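Local atomic coordinates of WbbM protein (Klebsiella pneumoniae, PDB entry 6U4B), a protein that acts as a trimeric, bifunctional O-antigen polymerase, probably building the glycan with two different glycosyltransferase modules. Residues 227-232 with 259-264; 425-430 with 485-490. All coordinates share one frame; numbering follows the deposited sequence.

Contact 1: residues 227-232 with 259-264; sequences SEWLFS and ERLFNI
Trp229 points the outer edge of its six-membered ring at the backbone of Leu261, while Leu230, the next residue along, meets the same leucine through its side chain. This is a helix-helix packing contact within the DUF4422 region: helices 220-240 and 253-272, consecutive in the chain, run roughly antiparallel, with N-to-C directions 136° apart. The local axes come no closer than 10.9 Å, so large side chains have to span the gap.

The indole does most of that. Its CG is anti to the backbone N (chi1 177°), which sends the ring out toward the partner helix. There Trp229 CH2 lies 3.4 Å from Leu261 O, and the oxygen sits at the ring edge, near the ring plane. The same edge also packs on aliphatic carbon, the CB of Leu261. Farther along the helix the contact thins out: Ile264 CG2 only grazes Trp229 CZ2 at 4.5 Å, approaching the ring obliquely.

Leu230 leaves its helix alongside the partner instead of pointing at it, but its branch bends across, and Leu230 CD1 comes to 3.8 Å from Leu261 CD1. Leu261 CB meets both neighbours, 3.9 Å from Leu230 CD1 and from Trp229 CZ3, which converge on it from one side. Around the pair, Tyr197 stacks on Trp229, Val190 of helix 180-193 packs on Leu261, and helix 82-91 reaches Leu230 through Leu82 and His85. One turn on from the indole, Ser232 OG donates a 2.8 Å hydrogen bond to Trp229 O and is also bonded to Tyr194 OH.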
ATOM      1  N   SER A 227       7.880  27.140  44.700  1.00 49.06           N
ATOM      2  CA  SER A 227       8.039  26.292  43.523  1.00 47.18           C
ATOM      3  C   SER A 227       9.508  25.964  43.275  1.00 45.24           C
ATOM      4  O   SER A 227       9.869  24.796  43.087  1.00 42.28           O
ATOM      5  CB  SER A 227       7.426  26.972  42.297  1.00 50.20           C
ATOM      6  OG  SER A 227       6.042  27.218  42.490  1.00 55.51           O
ATOM      7  N   GLU A 228      10.368  26.985  43.265  1.00 45.88           N
ATOM      8  CA  GLU A 228      11.796  26.746  43.072  1.00 54.82           C
ATOM      9  C   GLU A 228      12.350  25.844  44.166  1.00 55.09           C
ATOM     10  O   GLU A 228      13.187  24.974  43.900  1.00 56.11           O
ATOM     11  CB  GLU A 228      12.551  28.076  43.039  1.00 61.31           C
ATOM     12  CG  GLU A 228      12.254  28.941  41.826  1.00 68.78           C
ATOM     13  CD  GLU A 228      12.833  30.338  41.954  1.00 77.53           C
ATOM     14  OE1 GLU A 228      13.227  30.719  43.077  1.00 80.06           O
ATOM     15  OE2 GLU A 228      12.892  31.057  40.934  1.00 81.97           O
ATOM     16  N   TRP A 229      11.878  26.030  45.399  1.00 48.94           N
ATOM     17  CA  TRP A 229      12.351  25.223  46.517  1.00 49.96           C
ATOM     18  C   TRP A 229      11.848  23.788  46.412  1.00 45.88           C
ATOM     19  O   TRP A 229      12.631  22.837  46.529  1.00 45.42           O
ATOM     20  CB  TRP A 229      11.904  25.869  47.830  1.00 51.40           C
ATOM     21  CG  TRP A 229      12.260  25.110  49.075  1.00 51.68           C
ATOM     22  CD1 TRP A 229      13.419  25.204  49.791  1.00 54.47           C
ATOM     23  CD2 TRP A 229      11.436  24.166  49.769  1.00 50.07           C
ATOM     24  NE1 TRP A 229      13.373  24.368  50.880  1.00 51.69           N
ATOM     25  CE2 TRP A 229      12.164  23.720  50.890  1.00 50.49           C
ATOM     26  CE3 TRP A 229      10.153  23.650  49.548  1.00 43.46           C
ATOM     27  CZ2 TRP A 229      11.655  22.782  51.788  1.00 47.36           C
ATOM     28  CZ3 TRP A 229       9.651  22.719  50.439  1.00 40.47           C
ATOM     29  CH2 TRP A 229      10.400  22.294  51.545  1.00 43.99           C
ATOM     30  N   LEU A 230      10.545  23.612  46.180  1.00 43.88           N
ATOM     31  CA  LEU A 230       9.963  22.272  46.177  1.00 42.39           C
ATOM     32  C   LEU A 230      10.545  21.413  45.059  1.00 43.03           C
ATOM     33  O   LEU A 230      10.952  20.269  45.288  1.00 43.80           O
ATOM     34  CB  LEU A 230       8.443  22.355  46.042  1.00 41.17           C
ATOM     35  CG  LEU A 230       7.717  21.017  45.871  1.00 37.37           C
ATOM     36  CD1 LEU A 230       7.791  20.189  47.146  1.00 39.21           C
ATOM     37  CD2 LEU A 230       6.269  21.225  45.440  1.00 31.50           C
ATOM     38  N   PHE A 231      10.597  21.949  43.839  1.00 39.12           N
ATOM     39  CA  PHE A 231      11.001  21.128  42.707  1.00 41.61           C
ATOM     40  C   PHE A 231      12.508  20.932  42.624  1.00 44.18           C
ATOM     41  O   PHE A 231      12.951  19.967  41.996  1.00 45.19           O
ATOM     42  CB  PHE A 231      10.453  21.719  41.407  1.00 38.09           C
ATOM     43  CG  PHE A 231       8.985  21.475  41.220  1.00 41.11           C
ATOM     44  CD1 PHE A 231       8.529  20.239  40.801  1.00 42.24           C
ATOM     45  CD2 PHE A 231       8.059  22.468  41.495  1.00 42.42           C
ATOM     46  CE1 PHE A 231       7.179  19.999  40.641  1.00 41.82           C
ATOM     47  CE2 PHE A 231       6.703  22.235  41.338  1.00 41.72           C
ATOM     48  CZ  PHE A 231       6.263  20.998  40.911  1.00 40.10           C
ATOM     49  N   SER A 232      13.304  21.805  43.248  1.00 44.43           N
ATOM     50  CA  SER A 232      14.729  21.514  43.383  1.00 49.45           C
ATOM     51  C   SER A 232      14.944  20.278  44.246  1.00 50.85           C
ATOM     52  O   SER A 232      15.835  19.464  43.974  1.00 54.21           O
ATOM     53  CB  SER A 232      15.465  22.715  43.975  1.00 51.92           C
ATOM     54  OG  SER A 232      15.150  22.882  45.347  1.00 51.38           O
ATOM     55  N   GLU A 259       3.394  16.669  50.141  1.00 37.19           N
ATOM     56  CA  GLU A 259       2.475  17.141  51.174  1.00 43.59           C
ATOM     57  C   GLU A 259       3.220  17.456  52.465  1.00 39.01           C
ATOM     58  O   GLU A 259       2.862  18.395  53.189  1.00 37.98           O
ATOM     59  CB  GLU A 259       1.391  16.097  51.433  1.00 45.91           C
ATOM     60  CG  GLU A 259       0.414  15.896  50.295  1.00 55.38           C
ATOM     61  CD  GLU A 259      -0.681  14.913  50.657  1.00 61.11           C
ATOM     62  OE1 GLU A 259      -1.082  14.116  49.783  1.00 63.69           O
ATOM     63  OE2 GLU A 259      -1.129  14.927  51.823  1.00 63.61           O
ATOM     64  N   ARG A 260       4.254  16.672  52.776  1.00 38.50           N
ATOM     65  CA  ARG A 260       5.060  16.926  53.966  1.00 40.82           C
ATOM     66  C   ARG A 260       5.999  18.104  53.752  1.00 40.22           C
ATOM     67  O   ARG A 260       6.175  18.930  54.654  1.00 42.52           O
ATOM     68  CB  ARG A 260       5.861  15.677  54.350  1.00 40.51           C
ATOM     69  CG  ARG A 260       5.059  14.595  55.059  1.00 42.52           C
ATOM     70  CD  ARG A 260       4.183  13.796  54.103  1.00 43.07           C
ATOM     71  NE  ARG A 260       3.394  12.794  54.809  1.00 47.68           N
ATOM     72  CZ  ARG A 260       2.485  12.021  54.230  1.00 48.05           C
ATOM     73  NH1 ARG A 260       2.249  12.133  52.930  1.00 43.49           N
ATOM     74  NH2 ARG A 260       1.811  11.137  54.952  1.00 47.69           N
ATOM     75  N   LEU A 261       6.609  18.191  52.566  1.00 33.96           N
ATOM     76  CA  LEU A 261       7.499  19.310  52.273  1.00 38.17           C
ATOM     77  C   LEU A 261       6.750  20.635  52.316  1.00 42.26           C
ATOM     78  O   LEU A 261       7.307  21.661  52.730  1.00 45.15           O
ATOM     79  CB  LEU A 261       8.162  19.107  50.910  1.00 36.25           C
ATOM     80  CG  LEU A 261       9.087  17.896  50.786  1.00 38.30           C
ATOM     81  CD1 LEU A 261       9.568  17.725  49.349  1.00 38.63           C
ATOM     82  CD2 LEU A 261      10.268  18.027  51.738  1.00 37.99           C
ATOM     83  N   PHE A 262       5.486  20.628  51.884  1.00 45.04           N
ATOM     84  CA  PHE A 262       4.641  21.814  51.972  1.00 45.29           C
ATOM     85  C   PHE A 262       4.591  22.346  53.402  1.00 44.05           C
ATOM     86  O   PHE A 262       4.728  23.552  53.639  1.00 41.50           O
ATOM     87  CB  PHE A 262       3.242  21.467  51.457  1.00 46.32           C
ATOM     88  CG  PHE A 262       2.312  22.644  51.340  1.00 49.98           C
ATOM     89  CD1 PHE A 262       2.672  23.765  50.611  1.00 52.66           C
ATOM     90  CD2 PHE A 262       1.058  22.612  51.930  1.00 53.88           C
ATOM     91  CE1 PHE A 262       1.809  24.841  50.495  1.00 52.42           C
ATOM     92  CE2 PHE A 262       0.192  23.682  51.817  1.00 52.58           C
ATOM     93  CZ  PHE A 262       0.569  24.798  51.099  1.00 52.96           C
ATOM     94  N   ASN A 263       4.415  21.446  54.372  1.00 41.81           N
ATOM     95  CA  ASN A 263       4.379  21.850  55.775  1.00 44.91           C
ATOM     96  C   ASN A 263       5.741  22.337  56.253  1.00 45.88           C
ATOM     97  O   ASN A 263       5.828  23.342  56.968  1.00 48.81           O
ATOM     98  CB  ASN A 263       3.899  20.687  56.639  1.00 44.57           C
ATOM     99  CG  ASN A 263       2.418  20.416  56.483  1.00 50.10           C
ATOM    100  OD1 ASN A 263       1.598  20.942  57.238  1.00 49.91           O
ATOM    101  ND2 ASN A 263       2.065  19.593  55.503  1.00 45.58           N
ATOM    102  N   ILE A 264       6.811  21.626  55.887  1.00 47.64           N
ATOM    103  CA  ILE A 264       8.155  22.042  56.282  1.00 46.15           C
ATOM    104  C   ILE A 264       8.448  23.445  55.769  1.00 45.78           C
ATOM    105  O   ILE A 264       9.039  24.272  56.478  1.00 47.92           O
ATOM    106  CB  ILE A 264       9.194  21.021  55.778  1.00 47.83           C
ATOM    107  CG1 ILE A 264       8.995  19.671  56.476  1.00 47.32           C
ATOM    108  CG2 ILE A 264      10.608  21.541  55.983  1.00 47.42           C
ATOM    109  CD1 ILE A 264       9.844  18.555  55.906  1.00 43.12           C
TER

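Contact 2: residues 425-430 with 485-490; sequences NNLVAA and VEENTF
Glu487 OE2, which lies near Leu427 across the contact, is gripped twice: Arg517 NH2 forms a salt bridge to it, and Gln483 NE2, one helical turn back, adds a hydrogen bond. The same Arg517 NH2 bonds to Asn425 O, so one guanidinium nitrogen ties both segments together, although no direct hydrogen bond joins them. Clamped there, the carboxylate lies over a methyl of Leu427, with Glu487 OE1 3.7 Å from Leu427 CD2. The glutamate gets that far because its chain is extended beyond CG (chi2 -174°).

Leu427 leads into strand 428-432 of the central mixed sheet of the glycosyltransferase family 8 region, a family with the GT-A fold. That strand pairs antiparallel with 477-479, which runs on into helix 481-487, so the contact joins the entrance of a strand to the C-terminal end of the helix that follows the neighbouring strand. A Schellman motif closes this helix: Thr489 N bonds to Met484 O, and Asn488 N reaches Val485 O weakly at 3.3 Å, with Asn488 at a positive phi of 51°. Helix 489-499 starts at once, and Asn488 OD1 caps it weakly at Ala491 N.

This sharp junction turns Thr489 toward the leucine, and the two side chains meet tip to tip, Thr489 OG1 standing 4.1 Å from Leu427 CD1.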
ATOM      1  N   ASN A 425     -33.365  28.099   8.718  1.00 61.75           N
ATOM      2  CA  ASN A 425     -33.539  27.823  10.137  1.00 59.15           C
ATOM      3  C   ASN A 425     -34.019  26.399  10.396  1.00 54.68           C
ATOM      4  O   ASN A 425     -34.524  26.112  11.486  1.00 53.88           O
ATOM      5  CB  ASN A 425     -34.490  28.837  10.780  1.00 63.18           C
ATOM      6  CG  ASN A 425     -35.835  28.910  10.085  1.00 66.39           C
ATOM      7  OD1 ASN A 425     -36.207  28.023   9.317  1.00 66.64           O
ATOM      8  ND2 ASN A 425     -36.577  29.978  10.357  1.00 68.64           N
ATOM      9  N   ASN A 426     -33.880  25.509   9.415  1.00 51.58           N
ATOM     10  CA  ASN A 426     -34.128  24.098   9.668  1.00 49.58           C
ATOM     11  C   ASN A 426     -33.130  23.576  10.693  1.00 48.69           C
ATOM     12  O   ASN A 426     -32.003  24.066  10.804  1.00 43.93           O
ATOM     13  CB  ASN A 426     -34.029  23.284   8.376  1.00 48.97           C
ATOM     14  CG  ASN A 426     -35.280  23.386   7.528  1.00 50.70           C
ATOM     15  OD1 ASN A 426     -36.336  23.794   8.011  1.00 52.34           O
ATOM     16  ND2 ASN A 426     -35.174  23.002   6.261  1.00 45.72           N
ATOM     17  N   LEU A 427     -33.560  22.576  11.458  1.00 50.36           N
ATOM     18  CA  LEU A 427     -32.723  22.085  12.543  1.00 49.12           C
ATOM     19  C   LEU A 427     -31.680  21.091  12.058  1.00 43.36           C
ATOM     20  O   LEU A 427     -30.578  21.040  12.616  1.00 40.84           O
ATOM     21  CB  LEU A 427     -33.595  21.460  13.632  1.00 38.47           C
ATOM     22  CG  LEU A 427     -34.584  22.437  14.268  1.00 47.84           C
ATOM     23  CD1 LEU A 427     -35.383  21.756  15.370  1.00 45.26           C
ATOM     24  CD2 LEU A 427     -33.858  23.665  14.801  1.00 51.15           C
ATOM     25  N   VAL A 428     -31.996  20.302  11.028  1.00 41.63           N
ATOM     26  CA  VAL A 428     -31.079  19.295  10.508  1.00 40.58           C
ATOM     27  C   VAL A 428     -31.231  19.177   8.999  1.00 46.76           C
ATOM     28  O   VAL A 428     -32.216  19.624   8.405  1.00 49.62           O
ATOM     29  CB  VAL A 428     -31.298  17.901  11.144  1.00 40.64           C
ATOM     30  CG1 VAL A 428     -30.901  17.895  12.612  1.00 39.96           C
ATOM     31  CG2 VAL A 428     -32.747  17.459  10.964  1.00 38.76           C
ATOM     32  N   ALA A 429     -30.222  18.562   8.387  1.00 46.66           N
ATOM     33  CA  ALA A 429     -30.295  18.061   7.024  1.00 49.27           C
ATOM     34  C   ALA A 429     -30.002  16.570   7.066  1.00 49.05           C
ATOM     35  O   ALA A 429     -29.059  16.144   7.741  1.00 49.30           O
ATOM     36  CB  ALA A 429     -29.312  18.782   6.101  1.00 45.03           C
ATOM     37  N   ALA A 430     -30.815  15.782   6.366  1.00 42.09           N
ATOM     38  CA  ALA A 430     -30.699  14.331   6.436  1.00 41.96           C
ATOM     39  C   ALA A 430     -31.321  13.723   5.188  1.00 46.15           C
ATOM     40  O   ALA A 430     -31.974  14.406   4.397  1.00 51.22           O
ATOM     41  CB  ALA A 430     -31.358  13.778   7.706  1.00 35.01           C
ATOM     42  N   VAL A 485     -29.157  25.839  19.515  1.00 52.34           N
ATOM     43  CA  VAL A 485     -28.811  26.592  20.715  1.00 52.84           C
ATOM     44  C   VAL A 485     -29.836  27.691  20.967  1.00 57.48           C
ATOM     45  O   VAL A 485     -30.264  27.908  22.108  1.00 57.54           O
ATOM     46  CB  VAL A 485     -27.384  27.157  20.595  1.00 46.90           C
ATOM     47  CG1 VAL A 485     -27.116  28.167  21.703  1.00 49.52           C
ATOM     48  CG2 VAL A 485     -26.367  26.030  20.641  1.00 46.32           C
ATOM     49  N   GLU A 486     -30.254  28.392  19.911  1.00 58.02           N
ATOM     50  CA  GLU A 486     -31.218  29.472  20.084  1.00 63.80           C
ATOM     51  C   GLU A 486     -32.572  28.942  20.541  1.00 63.69           C
ATOM     52  O   GLU A 486     -33.233  29.560  21.383  1.00 68.76           O
ATOM     53  CB  GLU A 486     -31.361  30.267  18.785  1.00 69.78           C
ATOM     54  CG  GLU A 486     -32.579  31.194  18.746  1.00 80.80           C
ATOM     55  CD  GLU A 486     -32.429  32.440  19.616  1.00 93.33           C
ATOM     56  OE1 GLU A 486     -32.781  33.539  19.137  1.00100.09           O
ATOM     57  OE2 GLU A 486     -31.970  32.331  20.774  1.00 96.67           O
ATOM     58  N   GLU A 487     -32.999  27.801  20.007  1.00 61.82           N
ATOM     59  CA  GLU A 487     -34.290  27.222  20.352  1.00 63.03           C
ATOM     60  C   GLU A 487     -34.227  26.290  21.556  1.00 60.60           C
ATOM     61  O   GLU A 487     -35.274  25.799  21.993  1.00 55.58           O
ATOM     62  CB  GLU A 487     -34.866  26.464  19.150  1.00 62.78           C
ATOM     63  CG  GLU A 487     -35.039  27.314  17.902  1.00 63.07           C
ATOM     64  CD  GLU A 487     -35.743  26.569  16.783  1.00 57.36           C
ATOM     65  OE1 GLU A 487     -36.203  25.431  17.018  1.00 52.92           O
ATOM     66  OE2 GLU A 487     -35.837  27.122  15.666  1.00 58.15           O
ATOM     67  N   ASN A 488     -33.033  26.051  22.104  1.00 60.46           N
ATOM     68  CA  ASN A 488     -32.828  25.077  23.182  1.00 55.89           C
ATOM     69  C   ASN A 488     -33.435  23.723  22.816  1.00 54.54           C
ATOM     70  O   ASN A 488     -34.117  23.082  23.618  1.00 52.72           O
ATOM     71  CB  ASN A 488     -33.387  25.589  24.511  1.00 61.07           C
ATOM     72  CG  ASN A 488     -32.678  24.982  25.710  1.00 63.35           C
ATOM     73  OD1 ASN A 488     -32.086  23.903  25.616  1.00 64.10           O
ATOM     74  ND2 ASN A 488     -32.733  25.672  26.840  1.00 69.35           N
ATOM     75  N   THR A 489     -33.187  23.293  21.574  1.00 51.71           N
ATOM     76  CA  THR A 489     -33.677  22.002  21.102  1.00 47.87           C
ATOM     77  C   THR A 489     -33.229  20.861  22.005  1.00 46.18           C
ATOM     78  O   THR A 489     -33.951  19.870  22.164  1.00 46.33           O
ATOM     79  CB  THR A 489     -33.192  21.759  19.667  1.00 45.47           C
ATOM     80  OG1 THR A 489     -33.588  22.857  18.834  1.00 45.13           O
ATOM     81  CG2 THR A 489     -33.775  20.466  19.105  1.00 44.13           C
ATOM     82  N   PHE A 490     -32.051  20.989  22.620  1.00 44.61           N
ATOM     83  CA  PHE A 490     -31.526  19.909  23.449  1.00 42.19           C
ATOM     84  C   PHE A 490     -32.459  19.592  24.610  1.00 42.83           C
ATOM     85  O   PHE A 490     -32.663  18.419  24.947  1.00 39.66           O
ATOM     86  CB  PHE A 490     -30.136  20.273  23.964  1.00 43.75           C
ATOM     87  CG  PHE A 490     -29.573  19.275  24.929  1.00 45.81           C
ATOM     88  CD1 PHE A 490     -29.509  19.559  26.283  1.00 49.42           C
ATOM     89  CD2 PHE A 490     -29.124  18.045  24.483  1.00 45.41           C
ATOM     90  CE1 PHE A 490     -28.995  18.635  27.174  1.00 55.14           C
ATOM     91  CE2 PHE A 490     -28.610  17.118  25.368  1.00 50.34           C
ATOM     92  CZ  PHE A 490     -28.544  17.412  26.713  1.00 51.16           C
TER

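The two contacts sit in different halves of the bifunctional chain, on opposite sides of its centre and about 36 Å apart at their nearest atoms, and neither touches another subunit or an annotated metal site. Contact 1 is buried throughout and joins two long, successive helices by aromatic and aliphatic packing. Contact 2 is only partly buried: it brings a strand entrance up to a break between two helices, and there a single leucine meets polar side chains. The polar link between its segments runs through Arg517, outside both, whereas in contact 1 the surrounding helices and tyrosines extend an apolar core already begun by the pair itself.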